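Local coordinates for protein Non-ribosomal peptide synthetase (Methanobrevibacter ruminantium, PDB 6VTJ) that probably serves as the carrier and reductase end of an archaeal peptide synthetase, holding a phosphopantetheine-tethered peptide for NAD(P)H-dependent reductive release, at residues L126-A134 with F146-M157; V261-Y272 with Y277-L288. One frame throughout, in Å; residues are numbered along the deposited sequence.

Contact 1. Residues L126-A134 with F146-M157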
# COMPACT_ATOMS: atom_id res chain seq x y z
N LEU A 126 -12.21 -5.05 -22.29
CA LEU A 126 -10.93 -4.51 -21.84
C LEU A 126 -10.22 -3.77 -22.97
O LEU A 126 -9.82 -2.61 -22.82
CB LEU A 126 -10.05 -5.63 -21.29
CG LEU A 126 -8.83 -5.26 -20.46
CD1 LEU A 126 -9.26 -4.56 -19.21
CD2 LEU A 126 -8.06 -6.52 -20.11
N GLY A 127 -10.05 -4.43 -24.12
CA GLY A 127 -9.40 -3.75 -25.23
C GLY A 127 -7.90 -3.61 -25.00
O GLY A 127 -7.26 -4.42 -24.33
N ASN A 128 -7.32 -2.56 -25.59
CA ASN A 128 -5.92 -2.25 -25.37
C ASN A 128 -5.75 -1.43 -24.10
O ASN A 128 -6.52 -0.50 -23.83
CB ASN A 128 -5.35 -1.48 -26.55
CG ASN A 128 -5.52 -2.22 -27.86
OD1 ASN A 128 -5.46 -3.45 -27.92
ND2 ASN A 128 -5.77 -1.46 -28.92
N VAL A 129 -4.71 -1.74 -23.33
CA VAL A 129 -4.55 -1.18 -21.99
C VAL A 129 -3.35 -0.25 -21.96
O VAL A 129 -2.31 -0.55 -22.53
CB VAL A 129 -4.39 -2.32 -20.96
CG1 VAL A 129 -3.78 -1.79 -19.64
CG2 VAL A 129 -5.75 -2.99 -20.74
N LEU A 130 -3.52 0.89 -21.30
CA LEU A 130 -2.41 1.71 -20.84
C LEU A 130 -2.18 1.35 -19.37
O LEU A 130 -3.01 1.66 -18.51
CB LEU A 130 -2.71 3.20 -21.00
CG LEU A 130 -1.68 4.08 -20.29
CD1 LEU A 130 -0.35 3.88 -20.97
CD2 LEU A 130 -2.08 5.54 -20.30
N LEU A 131 -1.06 0.69 -19.08
CA LEU A 131 -0.69 0.31 -17.73
C LEU A 131 0.39 1.24 -17.19
O LEU A 131 1.47 1.39 -17.80
CB LEU A 131 -0.19 -1.14 -17.71
CG LEU A 131 0.42 -1.65 -16.41
CD1 LEU A 131 -0.59 -1.62 -15.26
CD2 LEU A 131 0.97 -3.07 -16.61
N THR A 132 0.11 1.85 -16.05
CA THR A 132 1.13 2.57 -15.30
C THR A 132 1.64 1.68 -14.18
O THR A 132 0.91 0.83 -13.66
CB THR A 132 0.61 3.89 -14.69
OG1 THR A 132 -0.24 3.61 -13.56
CG2 THR A 132 -0.13 4.74 -15.71
N GLY A 133 2.89 1.90 -13.80
CA GLY A 133 3.50 1.14 -12.73
C GLY A 133 3.91 -0.26 -13.11
O GLY A 133 3.93 -1.15 -12.24
N ALA A 134 4.23 -0.49 -14.38
CA ALA A 134 4.51 -1.85 -14.84
C ALA A 134 5.75 -2.46 -14.19
O ALA A 134 5.93 -3.68 -14.27
CB ALA A 134 4.67 -1.87 -16.36
N PHE A 146 -2.07 -10.03 -18.36
CA PHE A 146 -2.64 -9.50 -19.60
C PHE A 146 -2.09 -10.26 -20.79
O PHE A 146 -2.84 -10.66 -21.69
CB PHE A 146 -2.36 -8.00 -19.73
CG PHE A 146 -3.00 -7.38 -20.94
CD1 PHE A 146 -2.37 -7.42 -22.18
CD2 PHE A 146 -4.25 -6.77 -20.86
CE1 PHE A 146 -2.97 -6.85 -23.31
CE2 PHE A 146 -4.85 -6.21 -21.99
CZ PHE A 146 -4.21 -6.25 -23.21
N ILE A 147 -0.77 -10.45 -20.83
CA ILE A 147 -0.15 -11.24 -21.88
C ILE A 147 -0.80 -12.61 -21.96
O ILE A 147 -1.10 -13.11 -23.05
CB ILE A 147 1.36 -11.37 -21.63
CG1 ILE A 147 2.07 -10.03 -21.84
CG2 ILE A 147 1.99 -12.43 -22.51
CD1 ILE A 147 3.35 -9.94 -21.01
N LYS A 148 -1.03 -13.23 -20.79
CA LYS A 148 -1.43 -14.63 -20.78
C LYS A 148 -2.91 -14.84 -21.07
O LYS A 148 -3.28 -15.93 -21.52
CB LYS A 148 -1.10 -15.28 -19.44
CG LYS A 148 0.36 -15.59 -19.24
CD LYS A 148 0.56 -16.54 -18.08
N SER A 149 -3.76 -13.84 -20.82
CA SER A 149 -5.20 -14.07 -20.82
C SER A 149 -6.01 -13.07 -21.64
O SER A 149 -7.23 -13.24 -21.74
CB SER A 149 -5.76 -14.05 -19.39
OG SER A 149 -4.85 -14.66 -18.50
N GLU A 150 -5.39 -12.05 -22.21
CA GLU A 150 -6.11 -11.05 -22.98
C GLU A 150 -5.57 -11.02 -24.39
O GLU A 150 -4.48 -11.53 -24.67
CB GLU A 150 -6.00 -9.66 -22.33
CG GLU A 150 -6.56 -9.64 -20.93
CD GLU A 150 -8.05 -9.98 -20.90
OE1 GLU A 150 -8.78 -9.55 -21.84
OE2 GLU A 150 -8.48 -10.66 -19.94
N GLU A 151 -6.33 -10.39 -25.29
CA GLU A 151 -6.01 -10.43 -26.71
C GLU A 151 -5.39 -9.14 -27.24
O GLU A 151 -4.71 -9.18 -28.27
CB GLU A 151 -7.27 -10.76 -27.51
CG GLU A 151 -7.69 -12.23 -27.44
N GLY A 152 -5.58 -8.02 -26.57
CA GLY A 152 -5.18 -6.74 -27.12
C GLY A 152 -3.72 -6.40 -26.89
O GLY A 152 -2.88 -7.25 -26.60
N LYS A 153 -3.41 -5.12 -27.06
CA LYS A 153 -2.09 -4.57 -26.83
C LYS A 153 -2.03 -3.93 -25.45
O LYS A 153 -3.05 -3.48 -24.92
CB LYS A 153 -1.74 -3.50 -27.88
CG LYS A 153 -1.40 -4.02 -29.26
CD LYS A 153 -0.61 -2.98 -30.04
CE LYS A 153 -1.39 -1.69 -30.17
NZ LYS A 153 -0.76 -0.77 -31.16
N ILE A 154 -0.83 -3.87 -24.87
CA ILE A 154 -0.64 -3.22 -23.58
C ILE A 154 0.54 -2.25 -23.68
O ILE A 154 1.67 -2.65 -23.96
CB ILE A 154 -0.43 -4.24 -22.45
CG1 ILE A 154 -0.31 -3.53 -21.11
CG2 ILE A 154 0.79 -5.11 -22.69
CD1 ILE A 154 -0.55 -4.45 -19.93
N TYR A 155 0.25 -0.97 -23.47
CA TYR A 155 1.25 0.09 -23.40
C TYR A 155 1.68 0.25 -21.95
O TYR A 155 0.83 0.46 -21.08
CB TYR A 155 0.66 1.41 -23.89
CG TYR A 155 0.23 1.43 -25.35
CD1 TYR A 155 -0.92 0.77 -25.77
CD2 TYR A 155 0.98 2.13 -26.30
CE1 TYR A 155 -1.32 0.80 -27.11
CE2 TYR A 155 0.60 2.16 -27.63
CZ TYR A 155 -0.55 1.50 -28.03
OH TYR A 155 -0.93 1.53 -29.35
N CYS A 156 2.98 0.21 -21.69
CA CYS A 156 3.49 0.30 -20.32
C CYS A 156 4.30 1.58 -20.20
O CYS A 156 5.34 1.71 -20.84
CB CYS A 156 4.35 -0.91 -19.97
SG CYS A 156 3.54 -2.48 -20.23
N MET A 157 3.83 2.50 -19.37
CA MET A 157 4.53 3.78 -19.20
C MET A 157 5.51 3.69 -18.04
O MET A 157 5.12 3.39 -16.91
CB MET A 157 3.54 4.91 -18.97
CG MET A 157 4.17 6.28 -19.17
SD MET A 157 3.19 7.63 -18.51
CE MET A 157 1.77 7.59 -19.59
O HOH W 1 -11.32 -8.02 -23.62
O HOH W 2 -7.76 -7.12 -24.49
O HOH W 3 3.76 1.14 -16.66
O HOH W 4 4.09 4.24 -14.59
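Two donors converge on Leu-131 O: the backbone N of Met-157 at 3.0 Å and a water whose oxygen lies 2.6 Å from Leu-131 O. That water also donates to Met-157 O and accepts from Ala-134 N, tying both strand ends to the turn that follows. Past the strand end the direct pairing stops: Gly-133 N stands 4.1 Å from Met-157 O, and a second water bridges them. Upstream the pairing is regular parallel sheet, with Val-129 N bonded to Lys-153 O, Tyr-155 N to Val-129 O and Leu-131 N to Tyr-155 O. With helix 137-149 between them, strands 129-132 and 154-158 form a right-handed beta-alpha-beta crossover of the Rossmann fold; Thr-132, Gly-133 and Ala-134 open a glycine-rich turn consistent with dinucleotide binding. Before the strand, Asn-128 OD1 accepts Lys-153 N at 2.8 Å along a straight N-H (178°), although the donor stands 40° above the carbonyl plane; Asn-128 ND2 reaches Pro-210 O. Phe-146, its CG swung away from the backbone N (chi1 -177°), sends its ring from the helix end toward the first strand. Its CE2 lies 3.6 Å from Val-129 CG2, while Leu-126 CD2 and Gly-127 O sit at its edge. Leu-126 CD2 also packs 3.5 Å from Glu-150 CD, whose carboxylate forms a salt bridge with Lys-378. The Leu-131 and Ile-154 side chains lie side by side, Leu-131 CD2 3.9 Å from Ile-154 CD1, and both touch Leu-143 of the connecting helix. On the opposite face, Leu-130 CD1 meets Tyr-155 CB at 4.0 Å, and Tyr-155 OH accepts from Lys-153 NZ and is hydrogen-bonded to Glu-209.

Contact 2. Residues V261-Y272 with Y277-L288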
# COMPACT_ATOMS: atom_id res chain seq x y z
N VAL A 261 -8.50 2.70 2.93
CA VAL A 261 -9.23 3.96 2.98
C VAL A 261 -10.41 3.86 3.92
O VAL A 261 -10.82 4.86 4.51
CB VAL A 261 -9.69 4.46 1.59
CG1 VAL A 261 -8.50 4.73 0.69
CG2 VAL A 261 -10.68 3.51 0.95
N LEU A 262 -10.98 2.65 4.10
CA LEU A 262 -11.92 2.40 5.20
C LEU A 262 -11.09 2.17 6.46
O LEU A 262 -10.87 1.04 6.92
CB LEU A 262 -12.82 1.22 4.88
CG LEU A 262 -13.41 1.28 3.48
CD1 LEU A 262 -14.30 0.08 3.23
CD2 LEU A 262 -14.17 2.59 3.23
N SER A 263 -10.61 3.27 7.04
CA SER A 263 -9.49 3.19 7.96
C SER A 263 -9.89 2.96 9.41
O SER A 263 -9.06 2.48 10.18
CB SER A 263 -8.66 4.48 7.88
OG SER A 263 -9.47 5.61 8.16
N SER A 264 -11.12 3.29 9.80
CA SER A 264 -11.48 3.32 11.21
C SER A 264 -12.98 3.55 11.30
O SER A 264 -13.63 3.87 10.31
CB SER A 264 -10.76 4.43 11.95
OG SER A 264 -11.33 5.69 11.60
N TYR A 265 -13.51 3.43 12.52
CA TYR A 265 -14.84 3.96 12.79
C TYR A 265 -14.84 5.46 12.55
O TYR A 265 -13.79 6.12 12.57
CB TYR A 265 -15.27 3.66 14.23
CG TYR A 265 -15.57 2.21 14.50
CD1 TYR A 265 -16.65 1.57 13.91
CD2 TYR A 265 -14.78 1.48 15.37
CE1 TYR A 265 -16.93 0.24 14.17
CE2 TYR A 265 -15.04 0.15 15.64
CZ TYR A 265 -16.12 -0.46 15.04
OH TYR A 265 -16.38 -1.78 15.31
N SER A 266 -16.03 6.00 12.30
CA SER A 266 -16.18 7.44 12.11
C SER A 266 -15.66 8.19 13.33
O SER A 266 -15.90 7.79 14.47
CB SER A 266 -17.66 7.78 11.88
OG SER A 266 -17.85 9.18 11.69
N LEU A 267 -14.92 9.28 13.08
CA LEU A 267 -14.54 10.20 14.14
C LEU A 267 -15.71 11.09 14.56
O LEU A 267 -15.58 11.83 15.54
CB LEU A 267 -13.36 11.08 13.69
CG LEU A 267 -12.09 10.35 13.25
CD1 LEU A 267 -11.03 11.30 12.72
CD2 LEU A 267 -11.53 9.55 14.40
N ASN A 268 -16.85 11.00 13.87
CA ASN A 268 -18.02 11.83 14.13
C ASN A 268 -19.27 10.97 13.96
O ASN A 268 -20.09 11.18 13.06
CB ASN A 268 -18.05 13.05 13.21
CG ASN A 268 -19.19 14.00 13.55
OD1 ASN A 268 -19.83 13.87 14.59
ND2 ASN A 268 -19.44 14.95 12.66
N GLU A 269 -19.42 9.98 14.84
CA GLU A 269 -20.50 9.02 14.68
C GLU A 269 -21.86 9.70 14.64
O GLU A 269 -22.79 9.18 14.00
CB GLU A 269 -20.45 7.99 15.81
N GLU A 270 -21.99 10.86 15.29
CA GLU A 270 -23.26 11.58 15.28
C GLU A 270 -23.69 11.94 13.87
O GLU A 270 -24.89 11.95 13.58
CB GLU A 270 -23.14 12.84 16.15
N ALA A 271 -22.74 12.22 12.98
CA ALA A 271 -23.03 12.65 11.62
C ALA A 271 -23.14 11.50 10.62
O ALA A 271 -23.59 11.73 9.49
CB ALA A 271 -21.94 13.62 11.14
N TYR A 272 -22.74 10.29 10.99
CA TYR A 272 -22.79 9.13 10.10
C TYR A 272 -23.33 7.96 10.89
O TYR A 272 -22.60 7.05 11.29
CB TYR A 272 -21.42 8.82 9.51
CG TYR A 272 -20.90 9.95 8.66
CD1 TYR A 272 -21.23 10.03 7.32
CD2 TYR A 272 -20.11 10.96 9.21
CE1 TYR A 272 -20.79 11.07 6.53
CE2 TYR A 272 -19.65 12.02 8.41
CZ TYR A 272 -20.00 12.05 7.07
OH TYR A 272 -19.57 13.06 6.24
N TYR A 277 -19.38 -0.41 5.92
CA TYR A 277 -18.02 -0.27 5.41
C TYR A 277 -17.87 -1.30 4.29
O TYR A 277 -17.32 -2.39 4.49
CB TYR A 277 -17.02 -0.46 6.53
CG TYR A 277 -17.50 0.13 7.83
CD1 TYR A 277 -17.39 1.50 8.08
CD2 TYR A 277 -18.10 -0.67 8.80
CE1 TYR A 277 -17.85 2.05 9.27
CE2 TYR A 277 -18.55 -0.14 9.99
CZ TYR A 277 -18.42 1.23 10.23
OH TYR A 277 -18.88 1.76 11.42
N ASP A 278 -18.37 -0.93 3.11
CA ASP A 278 -18.45 -1.85 1.99
C ASP A 278 -18.11 -1.10 0.71
O ASP A 278 -17.64 0.05 0.75
CB ASP A 278 -19.83 -2.51 1.94
CG ASP A 278 -20.95 -1.52 1.71
OD1 ASP A 278 -20.70 -0.36 1.31
OD2 ASP A 278 -22.12 -1.90 1.91
N GLU A 279 -18.36 -1.76 -0.42
CA GLU A 279 -18.07 -1.26 -1.77
C GLU A 279 -18.94 -0.07 -2.17
O GLU A 279 -18.76 0.48 -3.27
CB GLU A 279 -18.24 -2.40 -2.77
CG GLU A 279 -17.22 -3.54 -2.61
CD GLU A 279 -17.72 -4.74 -1.77
OE1 GLU A 279 -18.59 -4.57 -0.89
OE2 GLU A 279 -17.19 -5.87 -1.95
N ARG A 280 -19.87 0.36 -1.31
CA ARG A 280 -20.66 1.56 -1.54
C ARG A 280 -20.28 2.69 -0.59
O ARG A 280 -21.02 3.67 -0.47
CB ARG A 280 -22.15 1.22 -1.43
CG ARG A 280 -22.63 0.35 -2.61
CD ARG A 280 -24.12 -0.01 -2.50
NE ARG A 280 -24.36 -0.89 -1.36
CZ ARG A 280 -24.23 -2.22 -1.41
NH1 ARG A 280 -23.89 -2.81 -2.55
NH2 ARG A 280 -24.45 -2.94 -0.32
N THR A 281 -19.12 2.60 0.05
CA THR A 281 -18.67 3.56 1.04
C THR A 281 -17.44 4.31 0.53
O THR A 281 -16.46 3.69 0.08
CB THR A 281 -18.34 2.86 2.36
OG1 THR A 281 -19.43 2.02 2.76
CG2 THR A 281 -18.06 3.89 3.44
N LEU A 282 -17.47 5.64 0.63
CA LEU A 282 -16.24 6.41 0.45
C LEU A 282 -15.92 7.17 1.73
O LEU A 282 -15.06 6.75 2.50
CB LEU A 282 -16.33 7.37 -0.74
CG LEU A 282 -15.15 8.32 -0.99
CD1 LEU A 282 -13.86 7.61 -1.19
CD2 LEU A 282 -15.44 9.16 -2.20
N TYR A 283 -16.62 8.27 1.98
CA TYR A 283 -16.30 9.18 3.07
C TYR A 283 -17.33 9.11 4.18
O TYR A 283 -18.53 9.28 3.93
CB TYR A 283 -16.20 10.61 2.56
CG TYR A 283 -15.75 11.57 3.63
CD1 TYR A 283 -14.52 11.40 4.24
CD2 TYR A 283 -16.56 12.62 4.05
CE1 TYR A 283 -14.08 12.27 5.21
CE2 TYR A 283 -16.12 13.51 5.05
CZ TYR A 283 -14.87 13.32 5.62
OH TYR A 283 -14.39 14.16 6.61
N TYR A 284 -16.86 8.91 5.41
CA TYR A 284 -17.72 8.99 6.59
C TYR A 284 -16.95 9.59 7.79
O TYR A 284 -17.18 9.19 8.93
CB TYR A 284 -18.30 7.61 6.93
CG TYR A 284 -17.24 6.54 7.13
CD1 TYR A 284 -16.60 5.95 6.04
CD2 TYR A 284 -16.87 6.13 8.41
CE1 TYR A 284 -15.62 4.98 6.22
CE2 TYR A 284 -15.92 5.16 8.60
CZ TYR A 284 -15.29 4.59 7.51
OH TYR A 284 -14.31 3.63 7.70
N GLU A 285 -16.02 10.51 7.52
CA GLU A 285 -15.16 11.11 8.55
C GLU A 285 -14.37 10.06 9.34
O GLU A 285 -14.26 10.12 10.57
CB GLU A 285 -15.96 12.02 9.49
CG GLU A 285 -16.00 13.44 8.96
CD GLU A 285 -16.88 14.37 9.76
OE1 GLU A 285 -16.58 14.59 10.96
OE2 GLU A 285 -17.86 14.89 9.17
N GLN A 286 -13.81 9.10 8.61
CA GLN A 286 -12.86 8.16 9.17
C GLN A 286 -11.51 8.84 9.35
O GLN A 286 -11.26 9.94 8.85
CB GLN A 286 -12.71 6.93 8.26
CG GLN A 286 -12.12 7.22 6.87
CD GLN A 286 -13.18 7.51 5.78
OE1 GLN A 286 -14.10 8.28 6.00
NE2 GLN A 286 -13.03 6.88 4.60
N ASP A 287 -10.63 8.18 10.09
CA ASP A 287 -9.29 8.70 10.36
C ASP A 287 -8.46 8.67 9.08
O ASP A 287 -8.12 7.60 8.56
CB ASP A 287 -8.64 7.88 11.47
CG ASP A 287 -7.20 8.26 11.76
OD1 ASP A 287 -6.77 9.39 11.45
OD2 ASP A 287 -6.48 7.40 12.30
N LEU A 288 -8.12 9.85 8.56
CA LEU A 288 -7.34 9.99 7.34
C LEU A 288 -6.06 10.77 7.61
O LEU A 288 -5.59 11.53 6.76
CB LEU A 288 -8.16 10.66 6.25
CG LEU A 288 -9.30 9.79 5.70
CD1 LEU A 288 -10.28 10.60 4.85
CD2 LEU A 288 -8.72 8.64 4.92
O HOH W 5 -6.27 4.17 11.22
O HOH W 6 -18.67 4.28 12.23
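Tyr-272 lays one ring face over the backbone of Tyr-284: Tyr-284 CA stands 3.6 Å from the centroid of the Tyr-272 ring, 8° off its normal, a CH-pi contact. Tyr-284 O lies over this face too, whereas Glu-285 OE2 comes to the ring edge, 3.5 Å from Tyr-272 CE2, with carboxylate and ring planes 83° apart. The same Tyr-284 O accepts Ser-266 OG at 2.8 Å, approached nearly along the C=O axis. Ser-266 OG in turn accepts the backbone N of Asn-268, making an ST turn, and the next carbonyl, Glu-285 O, takes Leu-267 N at 2.7 Å. Both segments belong to the long, irregular connection between strand 252-258 and helix 291-308 of the Rossmann-type reductase domain, and most of the hydrogen bonds across them use a side chain. Tyr-284 CG sits between its backbone N and carbonyl carbon (chi1 56°), which carries the ring away from Tyr-272 toward Ser-264. There Tyr-284 OH donates to Ser-264 O at 2.7 Å, and Leu-262 CD2 touches the ring edge. Ser-264 OG works both ways, accepting Asp-287 N at 3.0 Å and donating to Tyr-265 O. Three bonds fix the rotation of the Gln-286 amide: its NE2 donates to Val-261 O at 3.0 Å and to Leu-282 O, while its OE1 accepts Tyr-284 N and lies over the rim of one Tyr-284 face. Farther out, Tyr-277 OH meets the edge of the Tyr-265 ring, 3.3 Å from Tyr-265 CD1, the side chains crossing at about a right angle. Phe-449 packs edge-to-face with both tyrosines, and a water links Tyr-277 OH to Ser-266 N.

How the contacts relate
Contact 1 is core and contact 2 only partly buried; their centres lie 34 Å apart and their nearest atoms about 17 Å, without touching. They share no helix or strand but are connected through one sheet: strand 129-132 of contact 1 pairs with strand 213-216, which pairs with strand 252-258, the strand from which the loop of contact 2 departs. Chemistry follows place. Contact 1 relies on parallel backbone bonds and apolar packing beneath a crossover helix. Contact 2 lacks regular structure and depends mostly on serine, glutamine and tyrosine side chains; its Val-261 side chain lies about 13 Å from the bound 4'-phosphopantetheine.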